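Local atomic coordinates of carbohydrate kinase (Agrobacterium tumefaciens, PDB entry 2NWH), a protein that probably transfers phosphate from ATP to a sugar or related compound, as a pfkB-type kinase of the ribokinase clan whose substrate is not established. Residues K5-G10 and E55-A60; A131-D136 and R157-P162; R245-V250 and A281-V286; A274-A279 and A303-V308. All coordinates share one frame; numbering follows the deposited sequence. Where two conformers were deposited one is given.

Contact 1 (K5-G10 and E55-A60)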
loop_
_atom_site.group_PDB
_atom_site.type_symbol
_atom_site.label_atom_id
_atom_site.label_comp_id
_atom_site.label_asym_id
_atom_site.label_seq_id
_atom_site.Cartn_x
_atom_site.Cartn_y
_atom_site.Cartn_z
ATOM N N LYS A 5 0.140 17.035 -3.845
ATOM C CA LYS A 5 1.216 16.236 -4.433
ATOM C C LYS A 5 1.733 15.201 -3.456
ATOM O O LYS A 5 2.057 15.531 -2.337
ATOM C CB LYS A 5 2.360 17.132 -4.900
ATOM C CG LYS A 5 2.050 17.974 -6.126
ATOM C CD LYS A 5 3.278 18.825 -6.550
ATOM C CE LYS A 5 4.496 18.011 -7.073
ATOM N NZ LYS A 5 4.287 17.178 -8.295
ATOM N N ILE A 6 1.723 13.935 -3.877
ATOM C CA ILE A 6 2.124 12.872 -2.989
ATOM C C ILE A 6 3.283 12.161 -3.645
ATOM O O ILE A 6 3.184 11.766 -4.831
ATOM C CB ILE A 6 0.949 11.851 -2.739
ATOM C CG1 ILE A 6 -0.271 12.553 -2.107
ATOM C CG2 ILE A 6 1.461 10.621 -1.967
ATOM C CD1 ILE A 6 -1.441 11.648 -1.984
ATOM N N LEU A 7 4.365 11.985 -2.904
ATOM C CA LEU A 7 5.493 11.206 -3.407
ATOM C C LEU A 7 5.535 9.872 -2.694
ATOM O O LEU A 7 5.522 9.838 -1.460
ATOM C CB LEU A 7 6.798 11.949 -3.162
ATOM C CG LEU A 7 8.102 11.218 -3.562
ATOM C CD1 LEU A 7 8.240 11.178 -5.051
ATOM C CD2 LEU A 7 9.266 11.959 -2.974
ATOM N N VAL A 8 5.610 8.797 -3.481
ATOM C CA VAL A 8 5.649 7.423 -2.977
ATOM C C VAL A 8 7.037 6.852 -3.171
ATOM O O VAL A 8 7.604 6.931 -4.276
ATOM C CB VAL A 8 4.630 6.553 -3.699
ATOM C CG1 VAL A 8 4.663 5.118 -3.148
ATOM C CG2 VAL A 8 3.237 7.157 -3.523
ATOM N N LEU A 9 7.602 6.299 -2.113
ATOM C CA LEU A 9 8.902 5.623 -2.181
ATOM C C LEU A 9 8.712 4.189 -1.682
ATOM O O LEU A 9 8.439 3.952 -0.503
ATOM C CB LEU A 9 9.948 6.378 -1.352
ATOM C CG LEU A 9 10.067 7.838 -1.747
ATOM C CD1 LEU A 9 9.327 8.718 -0.732
ATOM C CD2 LEU A 9 11.575 8.213 -1.737
ATOM N N GLY A 10 8.835 3.225 -2.578
ATOM C CA GLY A 10 8.411 1.884 -2.244
ATOM C C GLY A 10 8.590 0.931 -3.398
ATOM O O GLY A 10 9.396 1.175 -4.288
ATOM N N GLU A 55 -1.996 14.400 -7.409
ATOM C CA GLU A 55 -0.884 14.415 -8.361
ATOM C C GLU A 55 0.189 13.514 -7.726
ATOM O O GLU A 55 0.804 13.882 -6.739
ATOM C CB GLU A 55 -0.387 15.857 -8.616
ATOM C CG GLU A 55 0.834 15.872 -9.603
ATOM C CD GLU A 55 1.231 17.259 -10.072
ATOM O OE1 GLU A 55 0.455 18.200 -9.837
ATOM O OE2 GLU A 55 2.333 17.399 -10.669
ATOM N N VAL A 56 0.364 12.313 -8.264
ATOM C CA VAL A 56 1.197 11.301 -7.574
ATOM C C VAL A 56 2.450 11.031 -8.373
ATOM O O VAL A 56 2.378 10.902 -9.609
ATOM C CB VAL A 56 0.440 9.966 -7.298
ATOM C CG1 VAL A 56 1.333 8.974 -6.458
ATOM C CG2 VAL A 56 -0.909 10.255 -6.570
ATOM N N ARG A 57 3.586 10.968 -7.662
ATOM C CA ARG A 57 4.868 10.561 -8.255
ATOM C C ARG A 57 5.403 9.367 -7.445
ATOM O O ARG A 57 5.183 9.291 -6.218
ATOM C CB ARG A 57 5.862 11.740 -8.230
ATOM C CG ARG A 57 7.309 11.366 -8.565
ATOM C CD ARG A 57 8.181 12.588 -8.455
ATOM N NE ARG A 57 9.577 12.348 -8.840
ATOM C CZ ARG A 57 10.521 13.287 -8.778
ATOM N NH1 ARG A 57 10.235 14.477 -8.284
ATOM N NH2 ARG A 57 11.757 13.026 -9.165
ATOM N N ILE A 58 6.079 8.433 -8.110
ATOM C CA ILE A 58 6.698 7.292 -7.386
ATOM C C ILE A 58 8.187 7.137 -7.737
ATOM O O ILE A 58 8.583 7.289 -8.896
ATOM C CB ILE A 58 5.931 5.934 -7.579
ATOM C CG1 ILE A 58 6.541 4.819 -6.685
ATOM C CG2 ILE A 58 5.867 5.485 -9.112
ATOM C CD1 ILE A 58 5.602 3.599 -6.560
ATOM N N ILE A 59 8.987 6.804 -6.728
ATOM C CA ILE A 59 10.388 6.437 -6.914
ATOM C C ILE A 59 10.513 4.990 -6.410
ATOM O O ILE A 59 10.339 4.719 -5.193
ATOM C CB ILE A 59 11.302 7.336 -6.081
ATOM C CG1 ILE A 59 11.166 8.797 -6.497
ATOM C CG2 ILE A 59 12.842 6.932 -6.287
ATOM C CD1 ILE A 59 11.883 9.767 -5.452
ATOM N N ALA A 60 10.733 4.065 -7.359
ATOM C CA ALA A 60 10.977 2.663 -7.026
ATOM C C ALA A 60 12.244 2.149 -7.722
ATOM O O ALA A 60 12.490 2.511 -8.888
ATOM C CB ALA A 60 9.806 1.836 -7.440
HETATM O O HOH W 1 7.695 16.735 -8.197
HETATM O O HOH W 2 3.661 14.618 -7.521
#

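Contact 2 (A131-D136 and R157-P162)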
loop_
_atom_site.group_PDB
_atom_site.type_symbol
_atom_site.label_atom_id
_atom_site.label_comp_id
_atom_site.label_asym_id
_atom_site.label_seq_id
_atom_site.Cartn_x
_atom_site.Cartn_y
_atom_site.Cartn_z
ATOM N N ALA A 131 12.852 15.878 -4.757
ATOM C CA ALA A 131 11.530 15.250 -4.971
ATOM C C ALA A 131 10.665 15.427 -3.734
ATOM O O ALA A 131 9.438 15.788 -3.826
ATOM C CB ALA A 131 11.683 13.728 -5.332
ATOM N N ILE A 132 11.277 15.180 -2.576
ATOM C CA ILE A 132 10.585 15.342 -1.280
ATOM C C ILE A 132 10.089 16.793 -1.085
ATOM O O ILE A 132 8.916 17.026 -0.740
ATOM C CB ILE A 132 11.460 14.819 -0.091
ATOM C CG1 ILE A 132 11.630 13.282 -0.232
ATOM C CG2 ILE A 132 10.838 15.209 1.275
ATOM C CD1 ILE A 132 12.573 12.628 0.733
ATOM N N ILE A 133 10.955 17.762 -1.384
ATOM C CA ILE A 133 10.619 19.166 -1.155
ATOM C C ILE A 133 9.500 19.620 -2.109
ATOM O O ILE A 133 8.691 20.526 -1.783
ATOM C CB ILE A 133 11.889 20.059 -1.304
ATOM C CG1 ILE A 133 12.835 19.829 -0.112
ATOM C CG2 ILE A 133 11.490 21.551 -1.436
ATOM C CD1 ILE A 133 14.267 20.453 -0.316
ATOM N N ALA A 134 9.453 18.999 -3.286
ATOM C CA ALA A 134 8.417 19.299 -4.280
ATOM C C ALA A 134 7.059 18.683 -3.910
ATOM O O ALA A 134 6.018 19.039 -4.511
ATOM C CB ALA A 134 8.836 18.805 -5.643
ATOM N N SER A 135 7.048 17.763 -2.948
ATOM C CA SER A 135 5.810 17.045 -2.596
ATOM C C SER A 135 5.103 17.689 -1.398
ATOM O O SER A 135 5.684 18.538 -0.702
ATOM C CB SER A 135 6.124 15.583 -2.267
ATOM O OG SER A 135 6.449 15.477 -0.890
ATOM N N ASP A 136 3.861 17.270 -1.132
ATOM C CA ASP A 136 3.101 17.744 0.040
ATOM C C ASP A 136 2.907 16.659 1.118
ATOM O O ASP A 136 2.613 16.958 2.275
ATOM C CB ASP A 136 1.692 18.191 -0.409
ATOM C CG ASP A 136 1.733 19.336 -1.383
ATOM O OD1 ASP A 136 2.523 20.304 -1.142
ATOM O OD2 ASP A 136 0.984 19.286 -2.386
ATOM N N ARG A 157 10.966 14.533 8.699
ATOM C CA ARG A 157 11.043 15.439 9.861
ATOM C C ARG A 157 11.628 16.769 9.401
ATOM O O ARG A 157 10.942 17.788 9.439
ATOM C CB ARG A 157 11.927 14.842 10.957
ATOM C CG ARG A 157 11.741 15.445 12.377
ATOM C CD ARG A 157 12.882 14.949 13.297
ATOM N NE ARG A 157 12.888 13.486 13.420
ATOM C CZ ARG A 157 13.860 12.789 13.987
ATOM N NH1 ARG A 157 14.900 13.421 14.510
ATOM N NH2 ARG A 157 13.797 11.469 14.037
ATOM N N ALA A 158 12.882 16.745 8.936
ATOM C CA ALA A 158 13.609 17.966 8.592
ATOM C C ALA A 158 12.870 18.811 7.553
ATOM O O ALA A 158 12.902 20.042 7.623
ATOM C CB ALA A 158 15.044 17.656 8.128
ATOM N N CYS A 159 12.199 18.139 6.609
ATOM C CA CYS A 159 11.407 18.795 5.571
ATOM C C CYS A 159 9.964 19.153 5.978
ATOM O O CYS A 159 9.220 19.717 5.172
ATOM C CB CYS A 159 11.399 17.920 4.308
ATOM S SG CYS A 159 13.019 17.883 3.510
ATOM N N GLU A 160 9.577 18.852 7.216
ATOM C CA GLU A 160 8.178 19.015 7.642
ATOM C C GLU A 160 7.177 18.501 6.601
ATOM O O GLU A 160 6.219 19.195 6.200
ATOM C CB GLU A 160 7.912 20.481 8.055
ATOM C CG GLU A 160 8.917 20.984 9.067
ATOM C CD GLU A 160 9.241 22.479 8.935
ATOM O OE1 GLU A 160 9.420 22.958 7.787
ATOM O OE2 GLU A 160 9.370 23.161 9.975
ATOM N N LYS A 161 7.419 17.269 6.156
ATOM C CA LYS A 161 6.501 16.566 5.285
ATOM C C LYS A 161 5.859 15.442 6.065
ATOM O O LYS A 161 6.562 14.665 6.715
ATOM C CB LYS A 161 7.198 16.023 4.038
ATOM C CG LYS A 161 7.815 17.111 3.179
ATOM C CD LYS A 161 6.776 17.973 2.459
ATOM C CE LYS A 161 7.489 19.098 1.674
ATOM N NZ LYS A 161 6.523 20.220 1.450
ATOM N N PRO A 162 4.517 15.368 6.034
ATOM C CA PRO A 162 3.799 14.224 6.589
ATOM C C PRO A 162 4.295 12.925 5.960
ATOM O O PRO A 162 4.527 12.881 4.715
ATOM C CB PRO A 162 2.332 14.498 6.187
ATOM C CG PRO A 162 2.273 16.024 6.126
ATOM C CD PRO A 162 3.601 16.389 5.492
HETATM O O HOH W 3 8.136 22.066 0.304
HETATM O O HOH W 4 3.860 21.224 1.101
#

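Contact 3 (R245-V250 and A281-V286). With NA (sodium ion), chain E.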
loop_
_atom_site.group_PDB
_atom_site.type_symbol
_atom_site.label_atom_id
_atom_site.label_comp_id
_atom_site.label_asym_id
_atom_site.label_seq_id
_atom_site.Cartn_x
_atom_site.Cartn_y
_atom_site.Cartn_z
ATOM N N ARG A 245 -28.483 -4.007 5.268
ATOM C CA ARG A 245 -28.360 -3.340 3.974
ATOM C C ARG A 245 -26.909 -2.984 3.636
ATOM O O ARG A 245 -26.591 -2.689 2.479
ATOM C CB ARG A 245 -29.219 -2.067 3.956
ATOM C CG ARG A 245 -28.825 -1.007 5.025
ATOM C CD ARG A 245 -29.461 0.369 4.764
ATOM N NE ARG A 245 -29.176 0.884 3.421
ATOM C CZ ARG A 245 -28.123 1.642 3.105
ATOM N NH1 ARG A 245 -27.224 1.997 4.028
ATOM N NH2 ARG A 245 -27.966 2.047 1.847
ATOM N N GLU A 246 -26.044 -3.024 4.644
ATOM C CA GLU A 246 -24.674 -2.517 4.524
ATOM C C GLU A 246 -23.630 -3.497 3.991
ATOM O O GLU A 246 -23.814 -4.718 4.036
ATOM C CB GLU A 246 -24.215 -1.944 5.853
ATOM C CG GLU A 246 -24.981 -0.703 6.203
ATOM C CD GLU A 246 -24.606 -0.145 7.536
ATOM O OE1 GLU A 246 -24.051 -0.892 8.374
ATOM O OE2 GLU A 246 -24.871 1.056 7.746
ATOM N N VAL A 247 -22.527 -2.937 3.491
ATOM C CA VAL A 247 -21.471 -3.737 2.876
ATOM C C VAL A 247 -20.757 -4.589 3.946
ATOM O O VAL A 247 -20.353 -4.073 5.016
ATOM C CB VAL A 247 -20.514 -2.874 1.975
ATOM C CG1 VAL A 247 -19.794 -1.777 2.786
ATOM C CG2 VAL A 247 -19.518 -3.761 1.205
ATOM N N LYS A 248 -20.660 -5.893 3.652
ATOM C CA LYS A 248 -20.177 -6.914 4.593
ATOM C C LYS A 248 -18.676 -7.197 4.511
ATOM O O LYS A 248 -18.162 -8.022 5.271
ATOM C CB LYS A 248 -20.941 -8.232 4.398
ATOM C CG LYS A 248 -22.437 -8.085 4.279
ATOM C CD LYS A 248 -23.054 -7.530 5.549
ATOM C CE LYS A 248 -24.589 -7.753 5.567
ATOM N NZ LYS A 248 -25.259 -7.362 4.281
ATOM N N ASP A 249 -17.987 -6.546 3.574
ATOM C CA ASP A 249 -16.524 -6.628 3.471
ATOM C C ASP A 249 -15.990 -5.270 3.068
ATOM O O ASP A 249 -16.306 -4.765 1.987
ATOM C CB ASP A 249 -16.092 -7.693 2.450
ATOM C CG ASP A 249 -14.601 -8.056 2.558
ATOM O OD1 ASP A 249 -13.852 -7.425 3.347
ATOM O OD2 ASP A 249 -14.152 -8.975 1.831
ATOM N N VAL A 250 -15.188 -4.697 3.962
ATOM C CA VAL A 250 -14.563 -3.389 3.796
ATOM C C VAL A 250 -13.022 -3.488 3.959
ATOM O O VAL A 250 -12.343 -2.527 4.355
ATOM C CB VAL A 250 -15.178 -2.388 4.811
ATOM C CG1 VAL A 250 -16.683 -2.160 4.501
ATOM C CG2 VAL A 250 -14.988 -2.893 6.287
ATOM N N ALA A 281 -13.475 2.608 -0.121
ATOM C CA ALA A 281 -12.457 2.272 -1.108
ATOM C C ALA A 281 -12.104 0.771 -1.104
ATOM O O ALA A 281 -12.072 0.149 -2.156
ATOM C CB ALA A 281 -11.223 3.174 -0.930
ATOM N N ALA A 282 -11.890 0.183 0.069
ATOM C CA ALA A 282 -11.641 -1.270 0.186
ATOM C C ALA A 282 -12.824 -2.120 -0.371
ATOM O O ALA A 282 -12.610 -3.055 -1.201
ATOM C CB ALA A 282 -11.363 -1.613 1.682
ATOM N N ALA A 283 -14.038 -1.738 0.021
ATOM C CA ALA A 283 -15.299 -2.440 -0.373
ATOM C C ALA A 283 -15.445 -2.451 -1.881
ATOM O O ALA A 283 -15.865 -3.446 -2.452
ATOM C CB ALA A 283 -16.538 -1.754 0.277
ATOM N N ILE A 284 -15.088 -1.341 -2.533
ATOM C CA ILE A 284 -15.234 -1.245 -3.975
ATOM C C ILE A 284 -14.374 -2.324 -4.624
ATOM O O ILE A 284 -14.806 -2.939 -5.570
ATOM C CB ILE A 284 -14.807 0.127 -4.495
ATOM C CG1 ILE A 284 -15.890 1.167 -4.153
ATOM C CG2 ILE A 284 -14.472 0.122 -6.047
ATOM C CD1 ILE A 284 -15.328 2.622 -4.277
ATOM N N THR A 285 -13.185 -2.529 -4.095
ATOM C CA THR A 285 -12.194 -3.471 -4.700
ATOM C C THR A 285 -12.544 -4.934 -4.445
ATOM O O THR A 285 -11.936 -5.835 -5.030
ATOM C CB THR A 285 -10.754 -3.213 -4.182
ATOM O OG1 THR A 285 -10.620 -3.603 -2.798
ATOM C CG2 THR A 285 -10.378 -1.730 -4.372
ATOM N N VAL A 286 -13.501 -5.190 -3.556
ATOM C CA VAL A 286 -13.809 -6.592 -3.194
ATOM C C VAL A 286 -15.307 -6.897 -3.285
ATOM O O VAL A 286 -15.749 -7.961 -2.859
ATOM C CB VAL A 286 -13.261 -6.972 -1.799
ATOM C CG1 VAL A 286 -11.730 -6.883 -1.772
ATOM C CG2 VAL A 286 -13.907 -6.088 -0.679
HETATM NA NA NA E . -11.853 -8.485 2.841
HETATM O O HOH W 5 -17.228 -5.309 -0.731
#

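Contact 4 (A274-A279 and A303-V308)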
loop_
_atom_site.group_PDB
_atom_site.type_symbol
_atom_site.label_atom_id
_atom_site.label_comp_id
_atom_site.label_asym_id
_atom_site.label_seq_id
_atom_site.Cartn_x
_atom_site.Cartn_y
_atom_site.Cartn_z
ATOM N N ALA A 274 -12.270 9.697 7.515
ATOM C CA ALA A 274 -11.181 8.978 6.825
ATOM C C ALA A 274 -11.384 7.472 6.937
ATOM O O ALA A 274 -11.194 6.713 5.978
ATOM C CB ALA A 274 -9.860 9.389 7.400
ATOM N N LEU A 275 -11.844 7.038 8.095
ATOM C CA LEU A 275 -12.134 5.634 8.314
ATOM C C LEU A 275 -13.189 5.130 7.324
ATOM O O LEU A 275 -13.013 4.078 6.684
ATOM C CB LEU A 275 -12.717 5.465 9.713
ATOM C CG LEU A 275 -12.245 4.276 10.543
ATOM C CD1 LEU A 275 -12.901 4.309 11.946
ATOM C CD2 LEU A 275 -12.582 3.024 9.822
ATOM N N ARG A 276 -14.298 5.866 7.237
ATOM C CA ARG A 276 -15.388 5.472 6.325
ATOM C C ARG A 276 -14.990 5.557 4.851
ATOM O O ARG A 276 -15.478 4.745 4.055
ATOM C CB ARG A 276 -16.653 6.268 6.604
ATOM C CG ARG A 276 -17.258 5.899 7.977
ATOM C CD ARG A 276 -18.631 6.514 8.167
ATOM N NE ARG A 276 -19.620 5.840 7.326
ATOM C CZ ARG A 276 -20.274 6.424 6.324
ATOM N NH1 ARG A 276 -20.033 7.689 6.021
ATOM N NH2 ARG A 276 -21.180 5.735 5.637
ATOM N N GLN A 277 -14.151 6.533 4.484
ATOM C CA GLN A 277 -13.698 6.613 3.082
ATOM C C GLN A 277 -12.793 5.445 2.716
ATOM O O GLN A 277 -12.906 4.879 1.602
ATOM C CB GLN A 277 -12.993 7.942 2.740
ATOM C CG GLN A 277 -12.517 7.953 1.270
ATOM C CD GLN A 277 -12.065 9.305 0.758
ATOM O OE1 GLN A 277 -12.844 10.270 0.706
ATOM N NE2 GLN A 277 -10.809 9.385 0.376
ATOM N N GLY A 278 -11.892 5.087 3.639
ATOM C CA GLY A 278 -10.988 3.961 3.437
ATOM C C GLY A 278 -11.785 2.668 3.306
ATOM O O GLY A 278 -11.520 1.832 2.424
ATOM N N ALA A 279 -12.773 2.490 4.178
ATOM C CA ALA A 279 -13.674 1.357 4.079
ATOM C C ALA A 279 -14.401 1.311 2.755
ATOM O O ALA A 279 -14.514 0.228 2.189
ATOM C CB ALA A 279 -14.684 1.332 5.213
ATOM N N ALA A 303 -20.189 6.866 -4.276
ATOM C CA ALA A 303 -21.332 5.977 -4.448
ATOM C C ALA A 303 -21.396 4.834 -3.400
ATOM O O ALA A 303 -22.501 4.365 -3.060
ATOM C CB ALA A 303 -21.370 5.404 -5.881
ATOM N N MET A 304 -20.237 4.381 -2.922
ATOM C CA MET A 304 -20.199 3.251 -1.990
ATOM C C MET A 304 -20.362 3.722 -0.542
ATOM O O MET A 304 -20.841 2.968 0.303
ATOM C CB MET A 304 -18.907 2.426 -2.156
ATOM C CG MET A 304 -18.801 1.186 -1.225
ATOM S SD MET A 304 -19.973 -0.151 -1.581
ATOM C CE MET A 304 -18.937 -1.114 -2.726
ATOM N N LEU A 305 -19.999 4.973 -0.285
ATOM C CA LEU A 305 -20.012 5.488 1.075
ATOM C C LEU A 305 -21.328 5.304 1.863
ATOM O O LEU A 305 -21.292 5.002 3.049
ATOM C CB LEU A 305 -19.549 6.945 1.095
ATOM C CG LEU A 305 -19.225 7.456 2.493
ATOM C CD1 LEU A 305 -17.953 6.694 3.011
ATOM C CD2 LEU A 305 -19.005 9.000 2.460
ATOM N N GLY A 306 -22.472 5.482 1.211
ATOM C CA GLY A 306 -23.774 5.326 1.888
ATOM C C GLY A 306 -24.022 3.897 2.397
ATOM O O GLY A 306 -24.888 3.657 3.235
ATOM N N LEU A 307 -23.245 2.947 1.889
ATOM C CA LEU A 307 -23.394 1.539 2.266
ATOM C C LEU A 307 -22.410 1.129 3.354
ATOM O O LEU A 307 -22.501 0.019 3.920
ATOM C CB LEU A 307 -23.220 0.657 1.030
ATOM C CG LEU A 307 -24.190 0.830 -0.143
ATOM C CD1 LEU A 307 -25.617 0.578 0.277
ATOM C CD2 LEU A 307 -24.058 2.200 -0.820
ATOM N N VAL A 308 -21.471 2.028 3.644
ATOM C CA VAL A 308 -20.449 1.799 4.663
ATOM C C VAL A 308 -21.028 2.004 6.056
ATOM O O VAL A 308 -21.681 3.010 6.314
ATOM C CB VAL A 308 -19.186 2.695 4.434
ATOM C CG1 VAL A 308 -18.173 2.545 5.566
ATOM C CG2 VAL A 308 -18.543 2.308 3.136
#

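Contact 1 (K5-G10 and E55-A60)
K5-L9 and E55-I59 are neighbouring parallel strands in the large sheet of this ribokinase-like fold. Their short axes differ in direction by 20°. The backbones zip together through N-H...O=C bonds that switch from strand to strand. V8 N reaches R57 O at 2.8 Å, and I59 N reaches V8 O at 2.8 Å. The ladder fades at its C-terminal end, where G10 N to I59 O is a weak bond of 3.4 Å. At the other end the K5 chain runs beside E55 and bends at its last two torsions (chi3 67°, chi4 61°). This brings NZ back to E55 OE2 at 3.1 Å, a salt bridge with a weak hydrogen bond. A water also joins K5 NZ to E55 O. On the same face as K5, L7 CD1 rests on R57 CG at 3.6 Å and touches I59 CD1 at 3.9 Å. On the other face V8 spans two neighbours: CG1 meets I58 CD1 at 3.9 Å and CG2 meets V56 CG1 at 3.9 Å. R57 NE is held by T83 of strand 81-87. Helix 126-134 covers L7 and I59, helix 41-51 covers I6, V8 and V56, and strand 137-141 flanks strand 5-9.

Contact 2 (A131-D136 and R157-P162)
The five-membered ring of P162 meets the backbone carbonyl of D136 at its CD corner, with D136 O to P162 CD 3.4 Å. CG of the ring lies a little farther from the same oxygen. The other half of the contact is K161. Its chain bends at chi2 (-71°) and then runs out straight, sliding past I132 in the opposite direction. The methyl I132 CG2 lies 4.0 Å from K161 CG. At its end K161 NZ makes a weak hydrogen bond of 2.9 Å to S135 O. One water links NZ to I133 O, with 2.7 Å between K161 NZ and the water. A second water links NZ, weakly, to D136 OD1. The amine thus meets S135 O directly and I133 O through water, near the last turn of helix 126-134, where its charge is probably favoured. S135 N bonds back to I132 O. C159 SG packs on I133 CG1 at 4.1 Å. E160, with positive phi, closes helix 146-158 in a Schellman motif and turns the chain toward K161. The contact therefore joins the C-terminal ends of two helices that precede strands 137-141 and 163-166. I132 and K161 both rest on L138, and D136 OD2 accepts from K5 N of strand 5-9.

Contact 3 (R245-V250 and A281-V286)
D249 grips the sodium ion with both carboxylate oxygens, OD1 at 2.3 Å and OD2 at 2.6 Å from the metal. T251 also binds the ion. The loop runs into a D-V-T-G-A-G-D sequence that matches the pfkB signature, so the site is consistent with the monovalent-cation site of ribokinase relatives. With CG anti to the backbone N (chi1 -166°), the D249 side chain carries its carboxylate out to the ion and past V286. V286 crosses it at about a right angle and sets CG2 3.8 Å from D249 OD2. The backbone behind the carboxylate meets helix 271-286 through a water and a C-H...O contact. The water gives hydrogen bonds to D249 O and to A283 O, 2.9 Å from each oxygen. A283 CA lies 3.5 Å from D249 O in the C-H...O contact. Farther out V247 leans on the same alanine, with V247 CG2 to A283 CB at 3.7 Å. M304 of helix 298-305 packs on A283 too. The small alanines let the loop come this close to the helix. T285 OG1 turns back to A282 O, on a lone pair in the carbonyl plane. The tightest approach is V250 O, a buried oxygen without a polar partner in the model, 3.0 Å from the methyl A282 CB.

Contact 4 (A274-A279 and A303-V308)
R276 leaves its helix with CG anti to the carbonyl carbon, and a bend at chi3 (72°) turns the guanidinium toward the turn L305-V308. L305 has CG anti to its own backbone N, which swings its methyls across the arginine at about a right angle. V308, the last residue of the type I turn from L305, points its side chain toward the helix. R276 NH2 gives a hydrogen bond of 2.9 Å to V308 O. The N-H points straight at the oxygen (179°), and the oxygen lies in the guanidinium plane, at its edge. Seen from V308, the donor is not in the carbonyl plane but tilted 32° from it. R276 NH2 also stands 2.7 Å from L305 O. The L305 side chain covers one face of the guanidinium, with CD1 3.7 Å above the plane and offset toward the rim. CG of L305 comes within 3.6 Å of R276 NH1. The same CD1 reaches down to the helix backbone, 3.3 Å from R276 O. One turn along, the A279 methyl CB packs on V308 CG1 at 3.7 Å. L305 O already takes V308 N within the turn. R276 NE is bonded to P309 O, so the guanidinium has bonds to the carbonyls of two successive residues, which should fix its rotation. A280 of the same helix also touches L305 and V308. The chemistry is that of a positive group set among carbonyl oxygens of the turn, which would probably favour its charge. The arginine thereby ties helix 271-286 to the segment leading to strand 311-313.

Overall arrangement
The four contacts form two pairs on the large mixed sheet and its helices. Contacts 1 and 2 come first along the chain, with centres 12 Å apart. They touch where K5 O meets D136 N, as strand 5-9 runs beside strand 137-141. Contacts 3 and 4 share helix 271-286, and their centres are 8 Å apart. Their segments alternate along the chain, and V247 N and R245 NH1 reach L307 O and G306 O. The pairs lie well apart: contacts 1 and 3 are 26 Å between centres, on opposite sides of the chain's centre. Contact 1 is part of the sheet, and contact 2 packs the helices beside it. Contact 3 holds the sodium ligand D249, and contact 4 lies next to contact 3.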